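Local coordinates for metallo-beta-lactamase family protein (Staphylococcus aureus, PDB 3R2U), which binds iron in a metallo-beta-lactamase fold and, with a rhodanese-like domain, probably oxidises persulfides in sulfide metabolism, at residues Met281-Ala292 with Gln356-Gln367. Sequence-based numbering, arbitrary orientation.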
ATOM      1  N   MET A 281      28.373   0.890  11.475  1.00 19.06           N
ATOM      2  CA  MET A 281      28.397   0.687  10.037  1.00 19.14           C
ATOM      3  C   MET A 281      27.803   1.930   9.383  1.00 19.85           C
ATOM      4  O   MET A 281      27.384   2.850  10.074  1.00 18.00           O
ATOM      5  CB  MET A 281      27.616  -0.555   9.637  1.00 20.56           C
ATOM      6  CG  MET A 281      26.080  -0.456   9.875  1.00 17.60           C
ATOM      7  SD  MET A 281      25.221  -1.911   9.256  1.00 20.52           S
ATOM      8  CE  MET A 281      25.657  -1.831   7.525  1.00 17.69           C
ATOM      9  N   ASN A 282      27.734   1.935   8.057  1.00 20.12           N
ATOM     10  CA  ASN A 282      27.189   3.066   7.318  1.00 21.28           C
ATOM     11  C   ASN A 282      25.750   3.386   7.736  1.00 20.63           C
ATOM     12  O   ASN A 282      25.008   2.501   8.183  1.00 17.67           O
ATOM     13  CB  ASN A 282      27.199   2.761   5.814  1.00 21.30           C
ATOM     14  CG  ASN A 282      28.595   2.729   5.229  1.00 25.57           C
ATOM     15  OD1 ASN A 282      29.539   3.191   5.836  1.00 27.83           O
ATOM     16  ND2 ASN A 282      28.719   2.172   4.035  1.00 29.05           N
ATOM     17  N   LEU A 283      25.365   4.648   7.584  1.00 18.82           N
ATOM     18  CA  LEU A 283      24.013   5.038   7.877  1.00 18.96           C
ATOM     19  C   LEU A 283      23.060   4.203   7.043  1.00 18.23           C
ATOM     20  O   LEU A 283      23.348   3.833   5.914  1.00 17.67           O
ATOM     21  CB  LEU A 283      23.782   6.516   7.568  1.00 18.42           C
ATOM     22  CG  LEU A 283      24.455   7.541   8.493  1.00 22.05           C
ATOM     23  CD1 LEU A 283      24.374   8.955   7.861  1.00 23.71           C
ATOM     24  CD2 LEU A 283      23.803   7.529   9.900  1.00 16.89           C
ATOM     25  N   TYR A 284      21.912   3.901   7.612  1.00 17.85           N
ATOM     26  CA  TYR A 284      20.886   3.219   6.867  1.00 16.93           C
ATOM     27  C   TYR A 284      20.307   4.109   5.754  1.00 16.91           C
ATOM     28  O   TYR A 284      19.962   5.278   5.988  1.00 17.26           O
ATOM     29  CB  TYR A 284      19.718   2.819   7.791  1.00 16.43           C
ATOM     30  CG  TYR A 284      18.499   2.491   7.014  1.00 14.95           C
ATOM     31  CD1 TYR A 284      18.404   1.295   6.306  1.00 20.46           C
ATOM     32  CD2 TYR A 284      17.436   3.376   6.950  1.00 17.10           C
ATOM     33  CE1 TYR A 284      17.290   0.999   5.558  1.00 19.84           C
ATOM     34  CE2 TYR A 284      16.318   3.087   6.210  1.00 16.48           C
ATOM     35  CZ  TYR A 284      16.251   1.907   5.522  1.00 21.35           C
ATOM     36  OH  TYR A 284      15.142   1.645   4.806  1.00 21.54           O
ATOM     37  N   GLN A 285      20.179   3.517   4.570  1.00 15.93           N
ATOM     38  CA  GLN A 285      19.480   4.110   3.438  1.00 17.32           C
ATOM     39  C   GLN A 285      18.889   2.987   2.588  1.00 17.43           C
ATOM     40  O   GLN A 285      19.563   1.976   2.329  1.00 17.74           O
ATOM     41  CB  GLN A 285      20.393   4.942   2.518  1.00 18.37           C
ATOM     42  CG  GLN A 285      21.037   6.168   3.110  1.00 19.71           C
ATOM     43  CD  GLN A 285      20.057   7.236   3.535  1.00 20.23           C
ATOM     44  OE1 GLN A 285      18.888   7.205   3.177  1.00 18.45           O
ATOM     45  NE2 GLN A 285      20.544   8.202   4.308  1.00 18.27           N
ATOM     46  N   PRO A 286      17.633   3.162   2.139  1.00 17.23           N
ATOM     47  CA  PRO A 286      17.098   2.208   1.211  1.00 17.70           C
ATOM     48  C   PRO A 286      17.917   2.313  -0.076  1.00 17.99           C
ATOM     49  O   PRO A 286      18.600   3.333  -0.306  1.00 16.62           O
ATOM     50  CB  PRO A 286      15.668   2.705   0.980  1.00 19.14           C
ATOM     51  CG  PRO A 286      15.766   4.190   1.208  1.00 18.70           C
ATOM     52  CD  PRO A 286      16.756   4.333   2.306  1.00 18.01           C
ATOM     53  N   TYR A 287      17.850   1.278  -0.905  1.00 16.95           N
ATOM     54  CA  TYR A 287      18.559   1.273  -2.162  1.00 17.43           C
ATOM     55  C   TYR A 287      17.854   0.446  -3.208  1.00 17.73           C
ATOM     56  O   TYR A 287      17.031  -0.401  -2.890  1.00 18.33           O
ATOM     57  CB  TYR A 287      20.009   0.801  -1.980  1.00 16.73           C
ATOM     58  CG  TYR A 287      20.196  -0.615  -1.488  1.00 17.42           C
ATOM     59  CD1 TYR A 287      20.124  -0.923  -0.129  1.00 20.98           C
ATOM     60  CD2 TYR A 287      20.514  -1.637  -2.375  1.00 15.79           C
ATOM     61  CE1 TYR A 287      20.342  -2.240   0.328  1.00 18.10           C
ATOM     62  CE2 TYR A 287      20.727  -2.920  -1.941  1.00 15.84           C
ATOM     63  CZ  TYR A 287      20.650  -3.218  -0.591  1.00 17.47           C
ATOM     64  OH  TYR A 287      20.870  -4.495  -0.184  1.00 15.98           O
ATOM     65  N   THR A 288      18.189   0.687  -4.464  1.00 18.62           N
ATOM     66  CA  THR A 288      17.533  -0.038  -5.540  1.00 19.10           C
ATOM     67  C   THR A 288      18.140  -1.414  -5.768  1.00 17.81           C
ATOM     68  O   THR A 288      19.359  -1.607  -5.669  1.00 17.01           O
ATOM     69  CB  THR A 288      17.586   0.743  -6.876  1.00 19.19           C
ATOM     70  OG1 THR A 288      18.951   0.920  -7.287  1.00 17.99           O
ATOM     71  CG2 THR A 288      16.915   2.114  -6.731  1.00 19.66           C
ATOM     72  N   VAL A 289      17.258  -2.373  -6.033  1.00 18.75           N
ATOM     73  CA  VAL A 289      17.640  -3.722  -6.406  1.00 18.03           C
ATOM     74  C   VAL A 289      16.929  -4.012  -7.723  1.00 18.34           C
ATOM     75  O   VAL A 289      15.699  -4.195  -7.779  1.00 18.34           O
ATOM     76  CB  VAL A 289      17.261  -4.734  -5.365  1.00 19.73           C
ATOM     77  CG1 VAL A 289      17.655  -6.120  -5.845  1.00 15.00           C
ATOM     78  CG2 VAL A 289      17.943  -4.383  -4.038  1.00 17.63           C
ATOM     79  N   TYR A 290      17.717  -3.996  -8.785  1.00 16.55           N
ATOM     80  CA  TYR A 290      17.219  -4.160 -10.115  1.00 17.22           C
ATOM     81  C   TYR A 290      17.700  -5.499 -10.720  1.00 16.98           C
ATOM     82  O   TYR A 290      18.547  -6.198 -10.142  1.00 17.56           O
ATOM     83  CB  TYR A 290      17.652  -2.967 -10.999  1.00 19.28           C
ATOM     84  CG  TYR A 290      17.064  -1.574 -10.699  1.00 18.21           C
ATOM     85  CD1 TYR A 290      15.897  -1.391  -9.941  1.00 22.56           C
ATOM     86  CD2 TYR A 290      17.601  -0.447 -11.321  1.00 21.59           C
ATOM     87  CE1 TYR A 290      15.355  -0.083  -9.726  1.00 21.67           C
ATOM     88  CE2 TYR A 290      17.075   0.837 -11.126  1.00 21.66           C
ATOM     89  CZ  TYR A 290      15.955   1.024 -10.338  1.00 23.31           C
ATOM     90  OH  TYR A 290      15.460   2.319 -10.190  1.00 20.57           O
ATOM     91  N   PRO A 291      17.158  -5.872 -11.875  1.00 17.46           N
ATOM     92  CA  PRO A 291      17.570  -7.169 -12.444  1.00 18.12           C
ATOM     93  C   PRO A 291      19.063  -7.253 -12.615  1.00 18.81           C
ATOM     94  O   PRO A 291      19.689  -6.263 -12.982  1.00 19.23           O
ATOM     95  CB  PRO A 291      16.881  -7.190 -13.811  1.00 17.40           C
ATOM     96  CG  PRO A 291      15.664  -6.317 -13.617  1.00 17.32           C
ATOM     97  CD  PRO A 291      16.037  -5.272 -12.616  1.00 17.88           C
ATOM     98  N   ALA A 292      19.623  -8.419 -12.346  1.00 20.03           N
ATOM     99  CA  ALA A 292      21.054  -8.617 -12.504  1.00 23.78           C
ATOM    100  C   ALA A 292      21.302  -9.721 -13.508  1.00 24.45           C
ATOM    101  O   ALA A 292      20.582 -10.690 -13.542  1.00 25.45           O
ATOM    102  CB  ALA A 292      21.691  -8.964 -11.163  1.00 22.65           C
ATOM    103  N   GLN A 356      18.763  -5.453   5.591  1.00 14.66           N
ATOM    104  CA  GLN A 356      19.371  -4.241   6.118  1.00 15.83           C
ATOM    105  C   GLN A 356      19.155  -4.178   7.642  1.00 16.19           C
ATOM    106  O   GLN A 356      19.935  -3.553   8.362  1.00 17.69           O
ATOM    107  CB  GLN A 356      18.824  -2.987   5.461  1.00 15.22           C
ATOM    108  CG  GLN A 356      19.050  -2.920   3.955  1.00 15.54           C
ATOM    109  CD  GLN A 356      18.774  -1.538   3.410  1.00 15.69           C
ATOM    110  OE1 GLN A 356      17.695  -1.266   2.918  1.00 16.43           O
ATOM    111  NE2 GLN A 356      19.731  -0.650   3.555  1.00 12.32           N
ATOM    112  N   LEU A 357      18.107  -4.824   8.132  1.00 15.39           N
ATOM    113  CA  LEU A 357      17.869  -4.836   9.559  1.00 15.80           C
ATOM    114  C   LEU A 357      18.906  -5.698  10.305  1.00 15.75           C
ATOM    115  O   LEU A 357      19.050  -5.578  11.518  1.00 16.40           O
ATOM    116  CB  LEU A 357      16.431  -5.220   9.895  1.00 14.06           C
ATOM    117  CG  LEU A 357      15.388  -4.275   9.286  1.00 18.39           C
ATOM    118  CD1 LEU A 357      14.016  -4.597   9.828  1.00 18.88           C
ATOM    119  CD2 LEU A 357      15.726  -2.786   9.517  1.00 18.26           C
ATOM    120  N   ILE A 358      19.621  -6.556   9.587  1.00 16.47           N
ATOM    121  CA  ILE A 358      20.754  -7.278  10.192  1.00 17.14           C
ATOM    122  C   ILE A 358      22.072  -6.745   9.627  1.00 17.61           C
ATOM    123  O   ILE A 358      23.097  -7.423   9.616  1.00 17.55           O
ATOM    124  CB  ILE A 358      20.646  -8.832  10.118  1.00 17.96           C
ATOM    125  CG1 ILE A 358      20.553  -9.339   8.685  1.00 16.80           C
ATOM    126  CG2 ILE A 358      19.448  -9.315  10.906  1.00 17.13           C
ATOM    127  CD1 ILE A 358      20.803 -10.851   8.590  1.00 18.77           C
ATOM    128  N   GLY A 359      22.049  -5.496   9.173  1.00 18.84           N
ATOM    129  CA  GLY A 359      23.261  -4.817   8.728  1.00 17.16           C
ATOM    130  C   GLY A 359      23.899  -5.231   7.426  1.00 17.13           C
ATOM    131  O   GLY A 359      25.134  -5.076   7.251  1.00 17.95           O
ATOM    132  N   TYR A 360      23.096  -5.750   6.503  1.00 16.71           N
ATOM    133  CA  TYR A 360      23.593  -6.175   5.187  1.00 15.61           C
ATOM    134  C   TYR A 360      22.960  -5.279   4.125  1.00 15.70           C
ATOM    135  O   TYR A 360      21.739  -5.306   3.937  1.00 15.30           O
ATOM    136  CB  TYR A 360      23.287  -7.657   4.918  1.00 15.16           C
ATOM    137  CG  TYR A 360      23.855  -8.114   3.604  1.00 15.11           C
ATOM    138  CD1 TYR A 360      25.210  -8.488   3.488  1.00 17.14           C
ATOM    139  CD2 TYR A 360      23.073  -8.124   2.462  1.00 16.53           C
ATOM    140  CE1 TYR A 360      25.732  -8.882   2.271  1.00 16.98           C
ATOM    141  CE2 TYR A 360      23.588  -8.513   1.247  1.00 17.35           C
ATOM    142  CZ  TYR A 360      24.919  -8.876   1.148  1.00 15.76           C
ATOM    143  OH  TYR A 360      25.422  -9.263  -0.068  1.00 18.98           O
ATOM    144  N   ASP A 361      23.790  -4.492   3.431  1.00 15.53           N
ATOM    145  CA  ASP A 361      23.306  -3.512   2.442  1.00 15.79           C
ATOM    146  C   ASP A 361      23.796  -3.826   1.030  1.00 16.88           C
ATOM    147  O   ASP A 361      23.724  -2.971   0.155  1.00 16.81           O
ATOM    148  CB  ASP A 361      23.847  -2.097   2.800  1.00 16.54           C
ATOM    149  CG  ASP A 361      23.255  -1.527   4.086  1.00 18.40           C
ATOM    150  OD1 ASP A 361      22.184  -1.983   4.562  1.00 18.72           O
ATOM    151  OD2 ASP A 361      23.863  -0.584   4.617  1.00 20.48           O
ATOM    152  N   ASP A 362      24.276  -5.039   0.799  1.00 16.65           N
ATOM    153  CA  ASP A 362      24.963  -5.350  -0.458  1.00 18.04           C
ATOM    154  C   ASP A 362      24.260  -6.289  -1.458  1.00 17.10           C
ATOM    155  O   ASP A 362      24.932  -6.947  -2.255  1.00 16.98           O
ATOM    156  CB  ASP A 362      26.365  -5.865  -0.132  1.00 18.17           C
ATOM    157  CG  ASP A 362      27.246  -4.793   0.502  1.00 22.53           C
ATOM    158  OD1 ASP A 362      26.954  -3.607   0.330  1.00 26.27           O
ATOM    159  OD2 ASP A 362      28.240  -5.137   1.172  1.00 30.23           O
ATOM    160  N   ILE A 363      22.934  -6.318  -1.449  1.00 15.99           N
ATOM    161  CA  ILE A 363      22.197  -7.094  -2.456  1.00 16.82           C
ATOM    162  C   ILE A 363      22.531  -6.418  -3.777  1.00 17.46           C
ATOM    163  O   ILE A 363      22.385  -5.199  -3.921  1.00 17.62           O
ATOM    164  CB  ILE A 363      20.702  -7.098  -2.223  1.00 15.99           C
ATOM    165  CG1 ILE A 363      20.384  -7.835  -0.926  1.00 17.64           C
ATOM    166  CG2 ILE A 363      19.956  -7.781  -3.377  1.00 15.29           C
ATOM    167  CD1 ILE A 363      20.815  -9.301  -0.908  1.00 18.75           C
ATOM    168  N   ALA A 364      23.019  -7.204  -4.717  1.00 16.62           N
ATOM    169  CA  ALA A 364      23.458  -6.683  -6.007  1.00 17.82           C
ATOM    170  C   ALA A 364      22.382  -6.666  -7.082  1.00 18.60           C
ATOM    171  O   ALA A 364      22.472  -5.906  -8.033  1.00 20.42           O
ATOM    172  CB  ALA A 364      24.677  -7.459  -6.495  1.00 16.26           C
ATOM    173  N   GLY A 365      21.360  -7.481  -6.930  1.00 18.63           N
ATOM    174  CA  GLY A 365      20.305  -7.526  -7.934  1.00 18.33           C
ATOM    175  C   GLY A 365      19.475  -8.766  -7.774  1.00 17.92           C
ATOM    176  O   GLY A 365      19.649  -9.493  -6.817  1.00 17.96           O
ATOM    177  N   TYR A 366      18.534  -8.984  -8.687  1.00 18.31           N
ATOM    178  CA  TYR A 366      17.664 -10.130  -8.590  1.00 18.06           C
ATOM    179  C   TYR A 366      17.424 -10.770  -9.952  1.00 19.74           C
ATOM    180  O   TYR A 366      17.720 -10.184 -10.991  1.00 18.55           O
ATOM    181  CB  TYR A 366      16.321  -9.748  -7.957  1.00 17.78           C
ATOM    182  CG  TYR A 366      15.367  -8.974  -8.869  1.00 17.12           C
ATOM    183  CD1 TYR A 366      15.425  -7.596  -8.953  1.00 15.59           C
ATOM    184  CD2 TYR A 366      14.405  -9.633  -9.630  1.00 21.35           C
ATOM    185  CE1 TYR A 366      14.573  -6.884  -9.796  1.00 16.40           C
ATOM    186  CE2 TYR A 366      13.545  -8.933 -10.470  1.00 20.13           C
ATOM    187  CZ  TYR A 366      13.650  -7.556 -10.552  1.00 20.36           C
ATOM    188  OH  TYR A 366      12.814  -6.858 -11.362  1.00 18.95           O
ATOM    189  N   GLN A 367      16.960 -12.015  -9.914  1.00 21.30           N
ATOM    190  CA  GLN A 367      16.525 -12.726 -11.103  1.00 23.34           C
ATOM    191  C   GLN A 367      15.138 -13.278 -10.798  1.00 23.00           C
ATOM    192  O   GLN A 367      14.839 -13.656  -9.663  1.00 22.08           O
ATOM    193  CB  GLN A 367      17.451 -13.862 -11.516  1.00 24.38           C
ATOM    194  CG  GLN A 367      18.822 -13.444 -12.068  1.00 30.54           C
ATOM    195  CD  GLN A 367      19.951 -13.603 -11.075  1.00 36.84           C
ATOM    196  OE1 GLN A 367      20.870 -12.770 -11.002  1.00 45.53           O
ATOM    197  NE2 GLN A 367      19.909 -14.683 -10.315  1.00 37.40           N
TER
HETATM  198  O   HOH W   1      22.701   1.738   4.081  1.00 15.96           O
HETATM  199  O   HOH W   2      15.003  -0.442   3.240  1.00 23.13           O
HETATM  200  O   HOH W   3      19.895  -5.536   2.016  1.00  9.22           O
HETATM  201  O   HOH W   4      16.540  -0.939   0.405  1.00 19.79           O
HETATM  202  O   HOH W   5      21.331  -3.661  -5.974  1.00 13.49           O
HETATM  203  O   HOH W   6      20.516  -3.705  -8.753  1.00 11.46           O
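Pro-291 and Tyr-366 form a single parallel bridge, with CA atoms 4.9 Å apart: Tyr-366 N donates to Tyr-290 O (3.1 Å), and Ala-292 N to Tyr-366 O (2.9 Å). Here the loop after helix 269-279 meets strand 363-367, outermost within this chain in a four-stranded parallel sheet and paired on its other side with strand 339-342. Beyond the bridge, water 6 lies between Tyr-290 N and Ala-364 O, and water 5 between Thr-288 O and Ile-363 O. Pro-291 CA lies over one face of the Tyr-366 ring, a CH-pi contact 4.3 Å from the centroid, while the Val-289 carbonyl meets that ring's edge. Val-289 CG1 reaches Ile-363 CG2 at 3.8 Å.

In Tyr-287, CG sits between backbone N and carbonyl carbon (chi1 63°), which sends the ring across toward 361-363; there the hydroxyl accepts from Ile-363 N (3.0 Å) and donates to water 3, which donates to Tyr-360 O. Asp-361 O sits over one ring face, and the Gln-356 amide is at its edge, turned 78° from the ring plane.

Gln-356 closes helix 345-356, whose Schellman motif has Gly-359, at positive phi, bonded through N to Gln-356 O. Its NE2 gives a nearly straight bond to Gln-285 O (2.9 Å, 166° at the hydrogen), arriving above the carbonyl plane, and another to Asp-361 OD1; OE1 accepts from waters 2 and 4, which lead to Tyr-284 OH and Tyr-287 N. Tyr-366 OH hydrogen-bonds Asp-67 of the second subunit, placing the bridge beside the subunit interface.

The chemistry implies that backbone pairing, apolar packing and waters join loop to strand, while four bonds fix the Gln-356 amide's rotation and Arg-57, salt-bridged to Asp-361 OD1, probably stabilises that carboxylate as an anion.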